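Local coordinates for uncharacterized protein (Bacteroides fragilis, PDB 3NNG) that is of unknown function but carries a calcium-bound F5/8 type C (discoidin-like) domain, a beta-sandwich that in many relatives binds carbohydrates or other cell-surface ligands, at residues S78-S83 with G150-N155; Y89-A94 with F138-L143; V24-V29 with Y37-A42. The protein carries 1 engineered substitution. All coordinates share one frame; numbering follows the deposited sequence.

Contact 1 (S78-S83 with G150-N155); sequences SVTKQS and GFAEIN. With CA (calcium ion), chain C.
Two antiparallel strands of the F5/8 type C beta-sandwich part company here, and the break at 152-153 in strand 148-159 supplies two of the calcium ligands. Ser-78 and Asn-155 form the hydrogen-bonded pair, Ser-78 N giving to Asn-155 O and Asn-155 N returning a bond of 2.9 Å to Ser-78 O in the carbonyl plane. The next pair, Val-79 and Ile-154, is non-hydrogen-bonded; their side chains run side by side in the same direction, with Val-79 CG1 3.8 Å from Ile-154 CG1. The same methyl also lies over one face of the Phe-151 ring, offset toward its rim. Ile-154 CG1 stands anti to its own backbone N (chi1 -173°), which brings it alongside that methyl and close to Ser-78 O.

Beyond this pair the ladder breaks down. Thr-80 N reaches Glu-153 O in a weak bond, and Glu-153 N gives an equally weak one to Thr-80 OG1. That hydroxyl donates to Lys-81 O (2.8 Å), which thus takes one bond from its own segment and one from across, from Ala-152 N. A water joins Ser-78 OG, Glu-153 O and Asn-155 ND2, and Ser-78 OG also hydrogen-bonds Tyr-157 OH; a second water links Thr-80 O to Gly-150 O.

Residues 152-153 offer the calcium ion Ala-152 O (2.5 Å) and Glu-153 OE2, with Glu-153 OE1 in a salt bridge to Arg-19. Leu-41, Asp-44, Glu-46 and Thr-49 supply further ligands, making a loop-built calcium site at the edge of a sandwich, as in many discoidin-like carbohydrate-binding domains.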
loop_
_atom_site.group_PDB
_atom_site.type_symbol
_atom_site.label_atom_id
_atom_site.label_comp_id
_atom_site.label_asym_id
_atom_site.label_seq_id
_atom_site.Cartn_x
_atom_site.Cartn_y
_atom_site.Cartn_z
ATOM N N SER A 78 5.385 -3.526 1.584
ATOM C CA SER A 78 4.747 -4.687 2.170
ATOM C C SER A 78 3.340 -4.347 2.596
ATOM O O SER A 78 3.060 -3.214 3.012
ATOM C CB SER A 78 5.535 -5.176 3.383
ATOM O OG SER A 78 5.330 -4.307 4.482
ATOM N N VAL A 79 2.464 -5.346 2.508
ATOM C CA VAL A 79 1.080 -5.207 2.920
ATOM C C VAL A 79 0.703 -6.414 3.782
ATOM O O VAL A 79 1.340 -7.469 3.696
ATOM C CB VAL A 79 0.137 -5.061 1.689
ATOM C CG1 VAL A 79 0.469 -3.784 0.916
ATOM C CG2 VAL A 79 0.246 -6.269 0.755
ATOM N N THR A 80 -0.309 -6.241 4.631
ATOM C CA THR A 80 -0.852 -7.329 5.447
ATOM C C THR A 80 -2.261 -7.676 4.972
ATOM O O THR A 80 -2.765 -7.082 4.015
ATOM C CB THR A 80 -0.945 -6.918 6.932
ATOM O OG1 THR A 80 -1.825 -5.792 7.059
ATOM C CG2 THR A 80 0.450 -6.536 7.487
ATOM N N LYS A 81 -2.896 -8.646 5.627
ATOM C CA LYS A 81 -4.335 -8.809 5.469
ATOM C C LYS A 81 -5.034 -7.482 5.775
ATOM O O LYS A 81 -4.464 -6.605 6.427
ATOM C CB LYS A 81 -4.853 -9.860 6.455
ATOM C CG LYS A 81 -4.598 -9.479 7.922
ATOM C CD LYS A 81 -5.387 -10.404 8.848
ATOM C CE LYS A 81 -5.141 -10.056 10.308
ATOM N NZ LYS A 81 -5.912 -10.933 11.219
ATOM N N GLN A 82 -6.265 -7.329 5.303
ATOM C CA GLN A 82 -7.171 -6.344 5.888
ATOM C C GLN A 82 -7.905 -7.067 7.009
ATOM O O GLN A 82 -8.059 -8.295 6.969
ATOM C CB GLN A 82 -8.175 -5.803 4.858
ATOM C CG GLN A 82 -8.935 -6.859 4.056
ATOM C CD GLN A 82 -10.062 -7.516 4.850
ATOM O OE1 GLN A 82 -10.739 -6.865 5.646
ATOM N NE2 GLN A 82 -10.271 -8.814 4.621
ATOM N N SER A 83 -8.368 -6.322 8.003
ATOM C CA SER A 83 -8.980 -6.954 9.172
ATOM C C SER A 83 -10.411 -6.488 9.395
ATOM O O SER A 83 -10.894 -6.498 10.518
ATOM C CB SER A 83 -8.146 -6.685 10.428
ATOM O OG SER A 83 -7.968 -5.284 10.618
ATOM N N GLY A 150 -8.613 -4.192 0.775
ATOM C CA GLY A 150 -7.945 -3.197 1.592
ATOM C C GLY A 150 -6.730 -3.826 2.243
ATOM O O GLY A 150 -6.296 -4.893 1.825
ATOM N N PHE A 151 -6.186 -3.175 3.265
ATOM C CA PHE A 151 -5.087 -3.760 4.025
ATOM C C PHE A 151 -4.885 -3.019 5.336
ATOM O O PHE A 151 -5.195 -1.836 5.436
ATOM C CB PHE A 151 -3.787 -3.838 3.209
ATOM C CG PHE A 151 -3.481 -2.593 2.402
ATOM C CD1 PHE A 151 -3.495 -2.631 1.014
ATOM C CD2 PHE A 151 -3.143 -1.398 3.031
ATOM C CE1 PHE A 151 -3.205 -1.494 0.263
ATOM C CE2 PHE A 151 -2.851 -0.262 2.300
ATOM C CZ PHE A 151 -2.888 -0.301 0.902
ATOM N N ALA A 152 -4.393 -3.732 6.346
ATOM C CA ALA A 152 -4.361 -3.188 7.694
ATOM C C ALA A 152 -3.089 -2.411 7.911
ATOM O O ALA A 152 -3.071 -1.438 8.644
ATOM C CB ALA A 152 -4.496 -4.286 8.720
ATOM N N GLU A 153 -2.027 -2.837 7.247
ATOM C CA GLU A 153 -0.741 -2.187 7.393
ATOM C C GLU A 153 0.015 -2.247 6.087
ATOM O O GLU A 153 0.210 -3.323 5.536
ATOM C CB GLU A 153 0.069 -2.888 8.487
ATOM C CG GLU A 153 -0.366 -2.470 9.878
ATOM C CD GLU A 153 -0.111 -0.988 10.108
ATOM O OE1 GLU A 153 1.042 -0.552 9.926
ATOM O OE2 GLU A 153 -1.054 -0.261 10.457
ATOM N N ILE A 154 0.426 -1.082 5.596
ATOM C CA ILE A 154 1.358 -1.003 4.486
ATOM C C ILE A 154 2.621 -0.267 4.922
ATOM O O ILE A 154 2.563 0.675 5.713
ATOM C CB ILE A 154 0.760 -0.274 3.287
ATOM C CG1 ILE A 154 1.719 -0.385 2.095
ATOM C CG2 ILE A 154 0.450 1.204 3.647
ATOM C CD1 ILE A 154 1.078 0.011 0.774
ATOM N N ASN A 155 3.759 -0.715 4.408
ATOM C CA ASN A 155 5.037 -0.081 4.684
ATOM C C ASN A 155 5.819 0.093 3.405
ATOM O O ASN A 155 5.634 -0.662 2.451
ATOM C CB ASN A 155 5.850 -0.930 5.655
ATOM C CG ASN A 155 5.387 -0.767 7.078
ATOM O OD1 ASN A 155 5.747 0.200 7.749
ATOM N ND2 ASN A 155 4.568 -1.700 7.546
HETATM CA CA CA C . -3.667 -0.503 10.823
HETATM O O HOH W 1 3.127 -4.049 6.038
HETATM O O HOH W 2 -5.096 -7.431 2.317
#

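Contact 2 (Y89-A94 with F138-L143); sequences YNLRSA and FRINCL
Ala-94 CB packs against Ile-140 CG1 at 3.6 Å, and Leu-91 comes in next to it, its CD1 meeting Ile-140 CD1 tip to tip. The other methyl of Leu-91, CD2, rests 3.9 Å from Cys-142 CB, with the sulfur SG close by. Ile-140 is extended at both torsions (chi1 -180°, chi2 168°), which carries CD1 near both Ala-94 CB and Leu-91 CD1.

Behind these side chains lies the backbone pairing. Ala-94 and Cys-142 are an antiparallel non-hydrogen-bonded pair with CA atoms 4.4 Å apart, and Ala-94 CA makes a CA-H...O contact to Asn-141 O. One step on, Leu-143 N donates to Ser-93 O (2.8 Å, N-H...O angle 149°), while Ser-93 OG lies alongside Leu-143 CB and hydrogen-bonds Thr-144 OG1. Thr-144 pairs with two residues in succession, Arg-92 and Ser-93, which makes a classic beta bulge at the start of strand 93-100.

Further out, Phe-151 and Trp-64 also touch Ile-140, and Phe-115 and Thr-149 touch Leu-91. Across the two segments the side chains thus meet almost wholly through carbon and sulfur, so their packing is dispersive, and the directional link is the Leu-143 N to Ser-93 O bond.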
loop_
_atom_site.group_PDB
_atom_site.type_symbol
_atom_site.label_atom_id
_atom_site.label_comp_id
_atom_site.label_asym_id
_atom_site.label_seq_id
_atom_site.Cartn_x
_atom_site.Cartn_y
_atom_site.Cartn_z
ATOM N N TYR A 89 -11.331 -11.108 1.085
ATOM C CA TYR A 89 -11.133 -9.718 0.636
ATOM C C TYR A 89 -9.711 -9.185 0.802
ATOM O O TYR A 89 -9.440 -8.030 0.488
ATOM C CB TYR A 89 -12.141 -8.779 1.300
ATOM C CG TYR A 89 -13.564 -9.237 1.055
ATOM C CD1 TYR A 89 -14.076 -9.280 -0.239
ATOM C CD2 TYR A 89 -14.383 -9.655 2.101
ATOM C CE1 TYR A 89 -15.360 -9.707 -0.488
ATOM C CE2 TYR A 89 -15.684 -10.094 1.856
ATOM C CZ TYR A 89 -16.159 -10.111 0.557
ATOM O OH TYR A 89 -17.436 -10.529 0.271
ATOM N N ASN A 90 -8.797 -10.015 1.299
ATOM C CA ASN A 90 -7.395 -9.615 1.332
ATOM C C ASN A 90 -6.900 -9.346 -0.094
ATOM O O ASN A 90 -7.395 -9.946 -1.048
ATOM C CB ASN A 90 -6.532 -10.696 1.979
ATOM C CG ASN A 90 -6.820 -10.877 3.454
ATOM O OD1 ASN A 90 -6.443 -11.892 4.039
ATOM N ND2 ASN A 90 -7.482 -9.891 4.071
ATOM N N LEU A 91 -5.916 -8.462 -0.218
ATOM C CA LEU A 91 -5.365 -8.051 -1.509
ATOM C C LEU A 91 -4.711 -9.231 -2.219
ATOM O O LEU A 91 -3.919 -9.953 -1.627
ATOM C CB LEU A 91 -4.305 -6.975 -1.293
ATOM C CG LEU A 91 -4.119 -5.788 -2.243
ATOM C CD1 LEU A 91 -2.656 -5.354 -2.224
ATOM C CD2 LEU A 91 -4.603 -6.035 -3.660
ATOM N N ARG A 92 -5.012 -9.385 -3.502
ATOM C CA ARG A 92 -4.529 -10.499 -4.304
ATOM C C ARG A 92 -3.497 -10.019 -5.337
ATOM O O ARG A 92 -2.438 -10.631 -5.510
ATOM C CB ARG A 92 -5.714 -11.119 -5.039
ATOM C CG ARG A 92 -5.820 -12.598 -4.962
ATOM C CD ARG A 92 -4.536 -13.277 -5.350
ATOM N NE ARG A 92 -4.069 -14.080 -4.232
ATOM C CZ ARG A 92 -4.783 -15.043 -3.662
ATOM N NH1 ARG A 92 -5.995 -15.335 -4.119
ATOM N NH2 ARG A 92 -4.282 -15.718 -2.638
ATOM N N SER A 93 -3.815 -8.934 -6.038
ATOM C CA SER A 93 -2.886 -8.376 -7.023
ATOM C C SER A 93 -2.978 -6.851 -7.111
ATOM O O SER A 93 -4.048 -6.268 -6.932
ATOM C CB SER A 93 -3.125 -9.000 -8.406
ATOM O OG SER A 93 -4.454 -8.763 -8.848
ATOM N N ALA A 94 -1.854 -6.206 -7.394
ATOM C CA ALA A 94 -1.828 -4.749 -7.438
ATOM C C ALA A 94 -0.811 -4.267 -8.432
ATOM O O ALA A 94 0.089 -5.012 -8.832
ATOM C CB ALA A 94 -1.503 -4.158 -6.052
ATOM N N PHE A 138 3.625 7.789 -3.654
ATOM C CA PHE A 138 3.479 6.365 -3.954
ATOM C C PHE A 138 2.000 6.041 -4.023
ATOM O O PHE A 138 1.247 6.413 -3.124
ATOM C CB PHE A 138 4.151 5.542 -2.846
ATOM C CG PHE A 138 3.875 4.049 -2.892
ATOM C CD1 PHE A 138 2.702 3.528 -2.378
ATOM C CD2 PHE A 138 4.838 3.162 -3.365
ATOM C CE1 PHE A 138 2.458 2.161 -2.381
ATOM C CE2 PHE A 138 4.608 1.796 -3.383
ATOM C CZ PHE A 138 3.413 1.285 -2.878
ATOM N N ARG A 139 1.579 5.368 -5.094
ATOM C CA ARG A 139 0.198 4.890 -5.205
ATOM C C ARG A 139 0.154 3.398 -5.485
ATOM O O ARG A 139 0.910 2.892 -6.321
ATOM C CB ARG A 139 -0.582 5.631 -6.300
ATOM C CG ARG A 139 -2.092 5.265 -6.323
ATOM C CD ARG A 139 -2.936 6.284 -7.120
ATOM N NE ARG A 139 -2.783 7.647 -6.610
ATOM C CZ ARG A 139 -3.624 8.650 -6.881
ATOM N NH1 ARG A 139 -4.688 8.450 -7.649
ATOM N NH2 ARG A 139 -3.403 9.861 -6.387
ATOM N N ILE A 140 -0.743 2.695 -4.800
ATOM C CA ILE A 140 -1.007 1.309 -5.136
ATOM C C ILE A 140 -2.425 1.121 -5.682
ATOM O O ILE A 140 -3.408 1.312 -4.967
ATOM C CB ILE A 140 -0.697 0.356 -3.946
ATOM C CG1 ILE A 140 -0.980 -1.100 -4.317
ATOM C CG2 ILE A 140 -1.455 0.769 -2.690
ATOM C CD1 ILE A 140 -0.425 -2.113 -3.302
ATOM N N ASN A 141 -2.524 0.772 -6.962
ATOM C CA ASN A 141 -3.806 0.468 -7.594
ATOM C C ASN A 141 -4.124 -1.013 -7.422
ATOM O O ASN A 141 -3.441 -1.869 -8.011
ATOM C CB ASN A 141 -3.770 0.830 -9.082
ATOM C CG ASN A 141 -3.684 2.334 -9.310
ATOM O OD1 ASN A 141 -4.490 3.093 -8.771
ATOM N ND2 ASN A 141 -2.700 2.773 -10.100
ATOM N N CYS A 142 -5.139 -1.307 -6.603
ATOM C CA CYS A 142 -5.497 -2.672 -6.258
ATOM C C CYS A 142 -6.357 -3.261 -7.357
ATOM O O CYS A 142 -7.415 -2.725 -7.670
ATOM C CB CYS A 142 -6.218 -2.711 -4.901
ATOM S SG CYS A 142 -5.153 -2.005 -3.590
ATOM N N LEU A 143 -5.871 -4.347 -7.949
ATOM C CA LEU A 143 -6.539 -4.988 -9.078
ATOM C C LEU A 143 -7.533 -6.066 -8.647
ATOM O O LEU A 143 -8.695 -6.039 -9.055
ATOM C CB LEU A 143 -5.507 -5.559 -10.061
ATOM C CG LEU A 143 -4.556 -4.500 -10.629
ATOM C CD1 LEU A 143 -3.474 -5.142 -11.500
ATOM C CD2 LEU A 143 -5.326 -3.417 -11.409
#

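Contact 3 (V24-V29 with Y37-A42); sequences VSCSNV and YGAHLA. With CA (calcium ion), chain C.
Val-24, Cys-26 and Val-29 all project their CB atoms at the turn of chain 37-42, and Ala-39 points its methyl back at them. Val-24 CG2 meets Ala-39 CB at 3.7 Å and also lies 3.6 Å from His-40 N, so this one branch covers the start of the 3-10 segment. Farther along the strand Cys-26, with chi1 at 61°, keeps SG as near the same methyl as its CB is, both atoms lying 4.1 Å from Ala-39 CB. The methyl is thereby held between a valine branch and a sulfur, and the backbone of Ser-25 passes it with Ser-25 C 3.8 Å from Ala-39 CB.

At the far end Val-29 turns CG1 onto the backbone of Tyr-37, 3.7 Å from its C atom and 3.9 Å from its CB. The phenol ring leads away from this contact to meet Tyr-30 edge-to-face. Val-29 CG2 reaches over Gly-38 CA.

Within 37-42, Leu-41 N bonds to Gly-38 O and Ala-42 N to Ala-39 O, and Ala-39 O also accepts from Trp-64 NE1. Leu-41 O binds the calcium ion at 2.4 Å. No hydrogen bond joins the two segments: apolar contact lays the 3-10 turn against the strand, while the polar backbone serves the turn itself, the tryptophan and the metal.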
loop_
_atom_site.group_PDB
_atom_site.type_symbol
_atom_site.label_atom_id
_atom_site.label_comp_id
_atom_site.label_asym_id
_atom_site.label_seq_id
_atom_site.Cartn_x
_atom_site.Cartn_y
_atom_site.Cartn_z
ATOM N N VAL A 24 -1.776 10.750 3.533
ATOM C CA VAL A 24 -2.322 9.604 2.811
ATOM C C VAL A 24 -3.746 9.849 2.328
ATOM O O VAL A 24 -4.493 10.609 2.940
ATOM C CB VAL A 24 -2.289 8.321 3.683
ATOM C CG1 VAL A 24 -0.889 8.099 4.254
ATOM C CG2 VAL A 24 -3.309 8.409 4.808
ATOM N N SER A 25 -4.121 9.189 1.238
ATOM C CA SER A 25 -5.492 9.264 0.720
ATOM C C SER A 25 -5.820 7.981 -0.028
ATOM O O SER A 25 -4.940 7.160 -0.253
ATOM C CB SER A 25 -5.637 10.455 -0.232
ATOM O OG SER A 25 -4.693 10.370 -1.286
ATOM N N CYS A 26 -7.085 7.806 -0.403
ATOM C CA CYS A 26 -7.527 6.613 -1.119
ATOM C C CYS A 26 -8.695 6.930 -2.031
ATOM O O CYS A 26 -9.267 8.012 -1.977
ATOM C CB CYS A 26 -7.986 5.535 -0.156
ATOM S SG CYS A 26 -9.388 6.068 0.864
ATOM N N SER A 27 -9.056 5.955 -2.852
ATOM C CA SER A 27 -10.125 6.104 -3.819
ATOM C C SER A 27 -11.475 6.338 -3.143
ATOM O O SER A 27 -12.225 7.231 -3.526
ATOM C CB SER A 27 -10.187 4.847 -4.670
ATOM O OG SER A 27 -10.276 3.712 -3.832
ATOM N N ASN A 28 -11.760 5.540 -2.123
ATOM C CA ASN A 28 -13.045 5.557 -1.428
ATOM C C ASN A 28 -12.819 4.997 -0.040
ATOM O O ASN A 28 -11.866 4.243 0.178
ATOM C CB ASN A 28 -14.080 4.668 -2.151
ATOM C CG ASN A 28 -14.574 5.269 -3.451
ATOM O OD1 ASN A 28 -14.319 4.734 -4.539
ATOM N ND2 ASN A 28 -15.276 6.399 -3.351
ATOM N N VAL A 29 -13.682 5.361 0.904
ATOM C CA VAL A 29 -13.641 4.747 2.231
ATOM C C VAL A 29 -14.897 3.914 2.386
ATOM O O VAL A 29 -15.999 4.412 2.172
ATOM C CB VAL A 29 -13.571 5.793 3.362
ATOM C CG1 VAL A 29 -13.677 5.109 4.721
ATOM C CG2 VAL A 29 -12.271 6.605 3.272
ATOM N N TYR A 37 -12.508 2.984 8.534
ATOM C CA TYR A 37 -11.920 2.314 7.377
ATOM C C TYR A 37 -11.059 3.252 6.539
ATOM O O TYR A 37 -10.748 2.936 5.398
ATOM C CB TYR A 37 -13.013 1.742 6.469
ATOM C CG TYR A 37 -13.954 0.743 7.113
ATOM C CD1 TYR A 37 -13.489 -0.479 7.590
ATOM C CD2 TYR A 37 -15.316 1.008 7.212
ATOM C CE1 TYR A 37 -14.358 -1.409 8.163
ATOM C CE2 TYR A 37 -16.192 0.087 7.783
ATOM C CZ TYR A 37 -15.708 -1.118 8.254
ATOM O OH TYR A 37 -16.568 -2.032 8.836
ATOM N N GLY A 38 -10.683 4.398 7.096
ATOM C CA GLY A 38 -9.934 5.410 6.353
ATOM C C GLY A 38 -8.489 5.070 6.000
ATOM O O GLY A 38 -7.874 4.172 6.585
ATOM N N ALA A 39 -7.934 5.819 5.049
ATOM C CA ALA A 39 -6.601 5.535 4.517
ATOM C C ALA A 39 -5.517 5.495 5.592
ATOM O O ALA A 39 -4.586 4.677 5.517
ATOM C CB ALA A 39 -6.243 6.550 3.444
ATOM N N HIS A 40 -5.646 6.377 6.587
ATOM C CA HIS A 40 -4.624 6.559 7.618
ATOM C C HIS A 40 -4.530 5.318 8.500
ATOM O O HIS A 40 -3.505 5.062 9.129
ATOM C CB HIS A 40 -4.952 7.791 8.477
ATOM C CG HIS A 40 -6.249 7.677 9.219
ATOM N ND1 HIS A 40 -7.471 7.947 8.632
ATOM C CD2 HIS A 40 -6.522 7.314 10.493
ATOM C CE1 HIS A 40 -8.433 7.759 9.510
ATOM N NE2 HIS A 40 -7.887 7.368 10.651
ATOM N N LEU A 41 -5.605 4.542 8.547
ATOM C CA LEU A 41 -5.583 3.312 9.335
ATOM C C LEU A 41 -4.631 2.273 8.759
ATOM O O LEU A 41 -4.238 1.363 9.457
ATOM C CB LEU A 41 -6.986 2.720 9.504
ATOM C CG LEU A 41 -7.995 3.610 10.239
ATOM C CD1 LEU A 41 -9.370 2.959 10.274
ATOM C CD2 LEU A 41 -7.540 3.932 11.661
ATOM N N ALA A 42 -4.244 2.408 7.494
ATOM C CA ALA A 42 -3.245 1.494 6.930
ATOM C C ALA A 42 -1.806 1.765 7.400
ATOM O O ALA A 42 -0.908 0.948 7.159
ATOM C CB ALA A 42 -3.303 1.514 5.405
HETATM CA CA CA C . -3.667 -0.503 10.823
#

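How the contacts relate
All three contacts reach the same antiparallel sheet of the F5/8 type C domain, contact 3 through strand 23-26. Along the chain contact 3 closes first; contact 1 then spans a long loop in which contact 2 is nested. The centres of contacts 1 and 2 lie about 10 Å apart, joined through neighbouring strands 71-79 and 124-144 and where Gln-82 CG lies beside Tyr-89 O. Contacts 1 and 3, about 12 Å between centres, share the calcium ion, Ala-42 packing on Phe-151 and its O probably accepting from Ile-154 N. Contacts 2 and 3 do not touch. The metal therefore ties an early turn to the break in the last strand, 148-159, while the Ile-140 side chain of contact 2 is about 14 Å from it.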